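Local atomic coordinates of dihydropyrimidinase (Brevibacillus agri, PDB entry 3SFW), a protein that hydrolyses the cyclic amide bond of dihydropyrimidines as a zinc-dependent amidohydrolase, probably through a metal-activated water held between the two zinc ions. Residues K2-V11 with A40-L51; F75-F83 with V437-A447. One frame throughout, in Å; residues are numbered along the deposited sequence.

Contact 1 (K2-V11 with A40-L51); sequences KKWIRNGTVV and AEVIDATGYYLL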
# COMPACT_ATOMS: atom_id res chain seq x y z
N LYS A 2 -53.00 -3.44 -18.61
CA LYS A 2 -51.83 -2.97 -19.33
C LYS A 2 -51.63 -1.50 -19.06
O LYS A 2 -52.60 -0.71 -19.00
CB LYS A 2 -51.98 -3.22 -20.83
CG LYS A 2 -51.93 -4.70 -21.21
CD LYS A 2 -52.55 -4.92 -22.59
CE LYS A 2 -51.61 -4.50 -23.69
NZ LYS A 2 -52.00 -5.10 -25.02
N LYS A 3 -50.37 -1.11 -18.97
CA LYS A 3 -50.02 0.29 -18.78
C LYS A 3 -48.92 0.65 -19.76
O LYS A 3 -47.96 -0.10 -19.92
CB LYS A 3 -49.52 0.53 -17.35
CG LYS A 3 -50.63 0.31 -16.26
CD LYS A 3 -50.05 0.52 -14.86
CE LYS A 3 -51.12 0.29 -13.74
NZ LYS A 3 -51.66 -1.12 -13.65
N TRP A 4 -49.07 1.79 -20.43
CA TRP A 4 -48.16 2.23 -21.48
C TRP A 4 -47.57 3.55 -21.03
O TRP A 4 -48.25 4.59 -21.02
CB TRP A 4 -48.97 2.43 -22.77
CG TRP A 4 -48.20 2.66 -24.04
CD1 TRP A 4 -46.86 2.45 -24.27
CD2 TRP A 4 -48.76 3.09 -25.28
NE1 TRP A 4 -46.56 2.78 -25.58
CE2 TRP A 4 -47.70 3.17 -26.22
CE3 TRP A 4 -50.07 3.40 -25.70
CZ2 TRP A 4 -47.92 3.54 -27.56
CZ3 TRP A 4 -50.27 3.80 -27.02
CH2 TRP A 4 -49.21 3.87 -27.94
N ILE A 5 -46.33 3.49 -20.52
CA ILE A 5 -45.67 4.67 -20.01
C ILE A 5 -44.94 5.35 -21.16
O ILE A 5 -43.94 4.79 -21.71
CB ILE A 5 -44.66 4.34 -18.88
CG1 ILE A 5 -45.28 3.42 -17.81
CG2 ILE A 5 -44.08 5.59 -18.29
CD1 ILE A 5 -44.23 2.93 -16.73
N ARG A 6 -45.41 6.55 -21.52
CA ARG A 6 -44.95 7.22 -22.76
C ARG A 6 -44.15 8.50 -22.55
O ARG A 6 -44.39 9.26 -21.59
CB ARG A 6 -46.15 7.56 -23.66
CG ARG A 6 -47.04 6.36 -23.98
CD ARG A 6 -47.93 6.70 -25.16
NE ARG A 6 -47.12 6.83 -26.37
CZ ARG A 6 -47.60 7.15 -27.56
NH1 ARG A 6 -48.90 7.40 -27.71
NH2 ARG A 6 -46.79 7.23 -28.61
N ASN A 7 -43.19 8.73 -23.43
CA ASN A 7 -42.53 10.03 -23.52
C ASN A 7 -41.48 10.29 -22.45
O ASN A 7 -41.07 11.44 -22.28
CB ASN A 7 -43.55 11.18 -23.47
CG ASN A 7 -44.66 11.02 -24.49
OD1 ASN A 7 -44.42 10.62 -25.63
ND2 ASN A 7 -45.92 11.34 -24.08
N GLY A 8 -41.07 9.25 -21.73
CA GLY A 8 -40.06 9.38 -20.68
C GLY A 8 -38.67 8.95 -21.17
O GLY A 8 -38.53 8.49 -22.33
N THR A 9 -37.66 9.17 -20.33
CA THR A 9 -36.27 8.73 -20.59
C THR A 9 -35.90 7.61 -19.62
O THR A 9 -35.90 7.81 -18.41
CB THR A 9 -35.33 9.88 -20.42
OG1 THR A 9 -35.75 10.94 -21.29
CG2 THR A 9 -33.86 9.49 -20.78
N VAL A 10 -35.72 6.41 -20.16
CA VAL A 10 -35.30 5.23 -19.37
C VAL A 10 -33.80 5.33 -19.05
O VAL A 10 -33.00 5.57 -19.94
CB VAL A 10 -35.56 3.93 -20.17
CG1 VAL A 10 -35.10 2.62 -19.35
CG2 VAL A 10 -37.07 3.86 -20.53
N VAL A 11 -33.44 5.15 -17.78
CA VAL A 11 -32.03 5.12 -17.39
C VAL A 11 -31.88 3.89 -16.56
O VAL A 11 -32.64 3.67 -15.61
CB VAL A 11 -31.66 6.32 -16.47
CG1 VAL A 11 -30.15 6.22 -16.08
CG2 VAL A 11 -31.97 7.63 -17.16
N ALA A 40 -54.32 -0.09 -23.42
CA ALA A 40 -53.47 0.15 -22.25
C ALA A 40 -53.77 1.50 -21.66
O ALA A 40 -54.11 2.43 -22.39
CB ALA A 40 -51.99 0.04 -22.62
N GLU A 41 -53.66 1.61 -20.35
CA GLU A 41 -53.73 2.92 -19.69
C GLU A 41 -52.47 3.74 -20.03
O GLU A 41 -51.35 3.28 -19.76
CB GLU A 41 -53.83 2.77 -18.17
CG GLU A 41 -53.90 4.14 -17.44
CD GLU A 41 -53.88 4.04 -15.92
OE1 GLU A 41 -53.55 2.97 -15.35
OE2 GLU A 41 -54.13 5.09 -15.29
N VAL A 42 -52.65 4.92 -20.62
CA VAL A 42 -51.50 5.76 -20.98
C VAL A 42 -51.04 6.56 -19.76
O VAL A 42 -51.83 7.24 -19.12
CB VAL A 42 -51.79 6.70 -22.20
CG1 VAL A 42 -50.66 7.71 -22.39
CG2 VAL A 42 -51.97 5.88 -23.49
N ILE A 43 -49.76 6.40 -19.41
CA ILE A 43 -49.14 7.18 -18.33
C ILE A 43 -48.15 8.14 -18.98
O ILE A 43 -47.18 7.71 -19.66
CB ILE A 43 -48.32 6.25 -17.36
CG1 ILE A 43 -49.14 5.04 -16.87
CG2 ILE A 43 -47.76 7.04 -16.18
CD1 ILE A 43 -50.51 5.36 -16.41
N ASP A 44 -48.37 9.42 -18.78
CA ASP A 44 -47.52 10.44 -19.38
C ASP A 44 -46.25 10.72 -18.55
O ASP A 44 -46.33 11.26 -17.44
CB ASP A 44 -48.35 11.71 -19.58
CG ASP A 44 -47.58 12.82 -20.26
OD1 ASP A 44 -46.41 12.63 -20.62
OD2 ASP A 44 -48.16 13.91 -20.44
N ALA A 45 -45.08 10.32 -19.07
CA ALA A 45 -43.80 10.51 -18.36
C ALA A 45 -42.93 11.61 -18.97
O ALA A 45 -41.73 11.67 -18.72
CB ALA A 45 -43.01 9.18 -18.28
N THR A 46 -43.56 12.56 -19.68
CA THR A 46 -42.85 13.72 -20.20
C THR A 46 -42.07 14.43 -19.11
O THR A 46 -42.63 14.76 -18.04
CB THR A 46 -43.85 14.76 -20.88
OG1 THR A 46 -44.61 14.10 -21.89
CG2 THR A 46 -43.08 15.90 -21.53
N GLY A 47 -40.78 14.68 -19.36
CA GLY A 47 -39.94 15.41 -18.41
C GLY A 47 -39.42 14.56 -17.24
O GLY A 47 -38.74 15.06 -16.35
N TYR A 48 -39.75 13.28 -17.25
CA TYR A 48 -39.26 12.39 -16.17
C TYR A 48 -38.21 11.41 -16.68
O TYR A 48 -38.26 10.97 -17.86
CB TYR A 48 -40.42 11.56 -15.57
CG TYR A 48 -41.59 12.37 -15.02
CD1 TYR A 48 -41.43 13.68 -14.54
CD2 TYR A 48 -42.87 11.83 -15.03
CE1 TYR A 48 -42.54 14.41 -14.03
CE2 TYR A 48 -43.95 12.53 -14.53
CZ TYR A 48 -43.79 13.80 -14.04
OH TYR A 48 -44.91 14.44 -13.51
N TYR A 49 -37.36 10.97 -15.77
CA TYR A 49 -36.68 9.70 -15.90
C TYR A 49 -37.57 8.51 -15.43
O TYR A 49 -38.31 8.63 -14.45
CB TYR A 49 -35.43 9.67 -15.02
CG TYR A 49 -34.32 10.57 -15.48
CD1 TYR A 49 -33.87 10.52 -16.81
CD2 TYR A 49 -33.72 11.49 -14.60
CE1 TYR A 49 -32.84 11.36 -17.22
CE2 TYR A 49 -32.70 12.32 -15.01
CZ TYR A 49 -32.31 12.30 -16.33
OH TYR A 49 -31.26 13.10 -16.71
N LEU A 50 -37.48 7.39 -16.13
CA LEU A 50 -37.98 6.10 -15.61
C LEU A 50 -36.77 5.39 -15.04
O LEU A 50 -35.85 5.01 -15.79
CB LEU A 50 -38.56 5.24 -16.73
CG LEU A 50 -39.90 5.62 -17.36
CD1 LEU A 50 -39.87 6.96 -17.93
CD2 LEU A 50 -40.42 4.60 -18.39
N LEU A 51 -36.78 5.16 -13.73
CA LEU A 51 -35.68 4.47 -13.02
C LEU A 51 -36.14 3.11 -12.57
O LEU A 51 -37.30 2.97 -12.17
CB LEU A 51 -35.27 5.27 -11.79
CG LEU A 51 -34.90 6.74 -12.06
CD1 LEU A 51 -34.58 7.47 -10.76
CD2 LEU A 51 -33.70 6.79 -13.01
O HOH W 1 -39.52 13.47 -21.72
O HOH W 2 -37.68 12.43 -20.20

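Contact 2 (F75-F83 with V437-A447); sequences FTGTKAAAF and VVRNKQFVGHA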
# COMPACT_ATOMS: atom_id res chain seq x y z
N PHE A 75 -45.47 -1.72 7.60
CA PHE A 75 -46.38 -0.88 6.84
C PHE A 75 -45.76 0.53 6.62
O PHE A 75 -45.63 0.99 5.49
CB PHE A 75 -47.76 -0.76 7.54
CG PHE A 75 -48.72 0.13 6.82
CD1 PHE A 75 -49.15 1.32 7.41
CD2 PHE A 75 -49.11 -0.14 5.51
CE1 PHE A 75 -50.01 2.19 6.75
CE2 PHE A 75 -50.00 0.73 4.82
CZ PHE A 75 -50.43 1.91 5.45
N THR A 76 -45.51 1.26 7.70
CA THR A 76 -45.05 2.66 7.55
C THR A 76 -43.67 2.71 6.89
O THR A 76 -43.39 3.65 6.13
CB THR A 76 -45.06 3.48 8.86
OG1 THR A 76 -44.12 2.94 9.79
CG2 THR A 76 -46.53 3.51 9.52
N GLY A 77 -42.81 1.75 7.24
CA GLY A 77 -41.45 1.78 6.69
C GLY A 77 -41.44 1.52 5.18
O GLY A 77 -40.68 2.17 4.43
N THR A 78 -42.24 0.56 4.72
CA THR A 78 -42.31 0.30 3.26
C THR A 78 -43.03 1.42 2.53
O THR A 78 -42.69 1.75 1.40
CB THR A 78 -42.92 -1.09 2.88
OG1 THR A 78 -44.27 -1.19 3.35
CG2 THR A 78 -42.05 -2.20 3.46
N LYS A 79 -44.01 2.05 3.20
CA LYS A 79 -44.70 3.16 2.53
C LYS A 79 -43.71 4.33 2.36
O LYS A 79 -43.66 4.98 1.30
CB LYS A 79 -45.95 3.61 3.32
CG LYS A 79 -46.67 4.76 2.71
CD LYS A 79 -48.16 4.79 3.20
CE LYS A 79 -48.20 4.79 4.74
NZ LYS A 79 -47.82 6.08 5.33
N ALA A 80 -42.90 4.59 3.39
CA ALA A 80 -41.93 5.67 3.34
C ALA A 80 -40.85 5.36 2.27
O ALA A 80 -40.46 6.21 1.50
CB ALA A 80 -41.28 5.83 4.72
N ALA A 81 -40.43 4.10 2.19
CA ALA A 81 -39.48 3.69 1.15
C ALA A 81 -40.07 4.00 -0.22
O ALA A 81 -39.38 4.58 -1.08
CB ALA A 81 -39.19 2.17 1.26
N ALA A 82 -41.33 3.63 -0.42
CA ALA A 82 -41.96 3.85 -1.74
C ALA A 82 -42.05 5.35 -2.06
O ALA A 82 -41.74 5.78 -3.17
CB ALA A 82 -43.38 3.21 -1.79
N PHE A 83 -42.44 6.17 -1.08
CA PHE A 83 -42.47 7.61 -1.37
C PHE A 83 -41.07 8.10 -1.78
O PHE A 83 -40.96 9.17 -2.37
CB PHE A 83 -42.98 8.40 -0.18
CG PHE A 83 -44.49 8.53 -0.16
CD1 PHE A 83 -45.25 7.76 0.74
CD2 PHE A 83 -45.14 9.43 -1.01
CE1 PHE A 83 -46.64 7.93 0.81
CE2 PHE A 83 -46.55 9.56 -1.01
CZ PHE A 83 -47.29 8.84 -0.06
N VAL A 437 -48.08 2.33 -6.40
CA VAL A 437 -48.00 2.42 -4.92
C VAL A 437 -48.11 3.90 -4.54
O VAL A 437 -48.83 4.30 -3.60
CB VAL A 437 -46.62 1.87 -4.39
CG1 VAL A 437 -46.55 1.95 -2.81
CG2 VAL A 437 -46.47 0.37 -4.87
N VAL A 438 -47.35 4.73 -5.26
CA VAL A 438 -47.48 6.18 -5.18
C VAL A 438 -47.82 6.69 -6.59
O VAL A 438 -47.25 6.23 -7.60
CB VAL A 438 -46.11 6.79 -4.71
CG1 VAL A 438 -46.14 8.33 -4.76
CG2 VAL A 438 -45.76 6.29 -3.30
N ARG A 439 -48.78 7.59 -6.69
CA ARG A 439 -49.07 8.20 -7.98
C ARG A 439 -49.25 9.68 -7.77
O ARG A 439 -50.05 10.08 -6.89
CB ARG A 439 -50.32 7.59 -8.58
CG ARG A 439 -50.53 8.03 -10.05
CD ARG A 439 -51.65 7.25 -10.67
NE ARG A 439 -51.75 7.49 -12.11
CZ ARG A 439 -52.52 6.76 -12.91
NH1 ARG A 439 -53.22 5.77 -12.40
NH2 ARG A 439 -52.59 7.03 -14.18
N ASN A 440 -48.46 10.48 -8.48
CA ASN A 440 -48.45 11.93 -8.25
C ASN A 440 -48.36 12.30 -6.78
O ASN A 440 -49.09 13.18 -6.28
CB ASN A 440 -49.69 12.56 -8.94
CG ASN A 440 -49.63 12.39 -10.42
OD1 ASN A 440 -48.62 12.70 -11.02
ND2 ASN A 440 -50.67 11.81 -11.02
N LYS A 441 -47.41 11.67 -6.10
CA LYS A 441 -47.07 11.98 -4.72
C LYS A 441 -48.22 11.69 -3.72
O LYS A 441 -48.19 12.16 -2.60
CB LYS A 441 -46.51 13.41 -4.56
CG LYS A 441 -45.16 13.61 -5.33
CD LYS A 441 -44.80 15.07 -5.45
CE LYS A 441 -44.12 15.53 -4.20
NZ LYS A 441 -43.73 16.95 -4.43
N GLN A 442 -49.14 10.81 -4.11
CA GLN A 442 -50.21 10.36 -3.19
C GLN A 442 -50.14 8.84 -3.06
O GLN A 442 -49.78 8.14 -4.02
CB GLN A 442 -51.56 10.79 -3.77
CG GLN A 442 -51.70 12.33 -3.78
CD GLN A 442 -52.84 12.81 -4.65
OE1 GLN A 442 -52.94 12.41 -5.81
NE2 GLN A 442 -53.69 13.70 -4.12
N PHE A 443 -50.43 8.33 -1.87
CA PHE A 443 -50.33 6.88 -1.68
C PHE A 443 -51.60 6.20 -2.18
O PHE A 443 -52.70 6.39 -1.61
CB PHE A 443 -50.14 6.55 -0.20
CG PHE A 443 -50.19 5.08 0.11
CD1 PHE A 443 -49.25 4.20 -0.48
CD2 PHE A 443 -51.02 4.59 1.09
CE1 PHE A 443 -49.24 2.83 -0.13
CE2 PHE A 443 -51.03 3.24 1.45
CZ PHE A 443 -50.14 2.35 0.80
N VAL A 444 -51.45 5.35 -3.21
CA VAL A 444 -52.58 4.64 -3.81
C VAL A 444 -52.45 3.10 -3.71
O VAL A 444 -53.35 2.36 -4.12
CB VAL A 444 -52.82 5.06 -5.28
CG1 VAL A 444 -53.10 6.55 -5.34
CG2 VAL A 444 -51.56 4.75 -6.11
N GLY A 445 -51.41 2.65 -3.01
CA GLY A 445 -51.21 1.23 -2.76
C GLY A 445 -51.99 0.76 -1.54
O GLY A 445 -52.95 1.42 -1.12
N HIS A 446 -51.58 -0.36 -0.95
CA HIS A 446 -52.26 -0.83 0.26
C HIS A 446 -51.43 -1.74 1.12
O HIS A 446 -50.53 -2.44 0.62
CB HIS A 446 -53.60 -1.53 -0.09
CG HIS A 446 -53.45 -2.75 -0.96
ND1 HIS A 446 -53.54 -2.69 -2.33
CD2 HIS A 446 -53.35 -4.06 -0.64
CE1 HIS A 446 -53.39 -3.92 -2.83
NE2 HIS A 446 -53.34 -4.77 -1.82
N ALA A 447 -51.69 -1.70 2.42
CA ALA A 447 -51.05 -2.68 3.33
C ALA A 447 -51.23 -4.10 2.78
O ALA A 447 -52.36 -4.51 2.49
CB ALA A 447 -51.67 -2.57 4.76

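Contact 1 (K2-V11 with A40-L51)
Lys-3 to Arg-6 pairs in parallel with Glu-41 to Asp-44, the axes 4.6 Å apart at -28°, and after a two-residue shift of register Thr-9 to Val-11 pairs with Tyr-49 to Leu-51 in the same sense. Strands 2-6 and 41-44 lie in the beta-rich domain usual beside the TIM barrel in amidohydrolases, and strand 49-59 leads from it toward the zinc site. Backbone hydrogen bonds run alternately each way, as from Trp-4 N to Glu-41 O and from Ile-43 N to Trp-4 O. The shift is taken up by a type II turn, Ala-45 to Tyr-48, with Gly-47 at its positive-phi position. Gly-8 is equally apt, since a CB there would run into Leu-50 CD1 and Ala-45 CB.

On the buried face Ile-5 sets CG2 anti to its own nitrogen (chi1 -48°, which puts CG1 beside that nitrogen), and this beta-branch gives CG2 the reach to both Ala-45 CB at 3.7 Å and Leu-50 CD2 at 3.8 Å. Lys-3 lies alongside Glu-41 there, but its NZ bonds Gly-434 O while Glu-41 pairs with Arg-439. On the other face Trp-4 CE3 touches Val-42 CG2 at 3.8 Å, and Arg-6, salt-bridged to Asp-20, lays its CD over the indole.

Tyr-49 CD1 packs against Val-11 CG2 at 3.5 Å and beside Thr-9 CB at 3.9 Å, with Thr-9 O at the ring's edge. Were Tyr-49 an alanine, the ring would be gone, and a gap would probably open beside Val-11 CG2 and Thr-9 CB. Asp-44 suits the corner because its carboxylate makes an Asx turn: OD1 is met by Thr-46 N from above its plane, and on its syn lone pair by Thr-46 OG1 at 2.6 Å.

Contact 2 (F75-F83 with V437-A447)
With chi1 at 178°, Lys-79 swings CG anti to its backbone N and lays its methylene chain against Phe-443, whose own chi1 of 174° carries the ring out to the helix. The contact joins helix 74-83, which links the parallel strands 49-59 and 86-93 as expected of an early helix of the TIM barrel, to a beta hairpin closed by the type I' turn from Arg-439 to Gln-442. Lys-79 CD sits over the ring face, 3.5 Å from the Phe-443 centroid, a CH-pi contact that uses the aliphatic part of a long side chain; NZ lies too far for more than a weak attraction. Gly-445 N covers the opposite face toward the rim.

Phe-83 lies one helical turn on from Lys-79. Val-438 CG2 rests over its face, 4.0 Å from the centroid, and Phe-443 CB approaches Phe-83 CZ at 3.7 Å, while His-410 stacks on the same phenyl ring. Ala-82 is small enough to let the hairpin come close, its CB 3.6 Å from Val-437 CG1, at the classic bulge where Val-437 and Val-438 both face Val-430. At the far end Phe-75 CD2 meets Ala-447 CB at 3.6 Å.

Contact 1 closes along the chain before contact 2 opens, and their centres lie about 19 Å apart on the same side of the chain's centre. Contact 1 spans two sheets. Its 9-11 and 49-51 pair belongs to the large mixed sheet that reaches the hairpin of contact 2, strand 49-59 pairing with 393-403, which leads through 422-432 to 435-439 and 442-443. Its 2-6 and 41-44 pair lies in a separate four-stranded sheet and meets the hairpin through the salt bridge between Glu-41 OE2 and Arg-439 NH2 at 2.7 Å, with Ile-43 CD1 packed against the same guanidinium. Contact 2 fastens the hairpin to helix 74-83. Neither contact contains a residue of the two zinc sites.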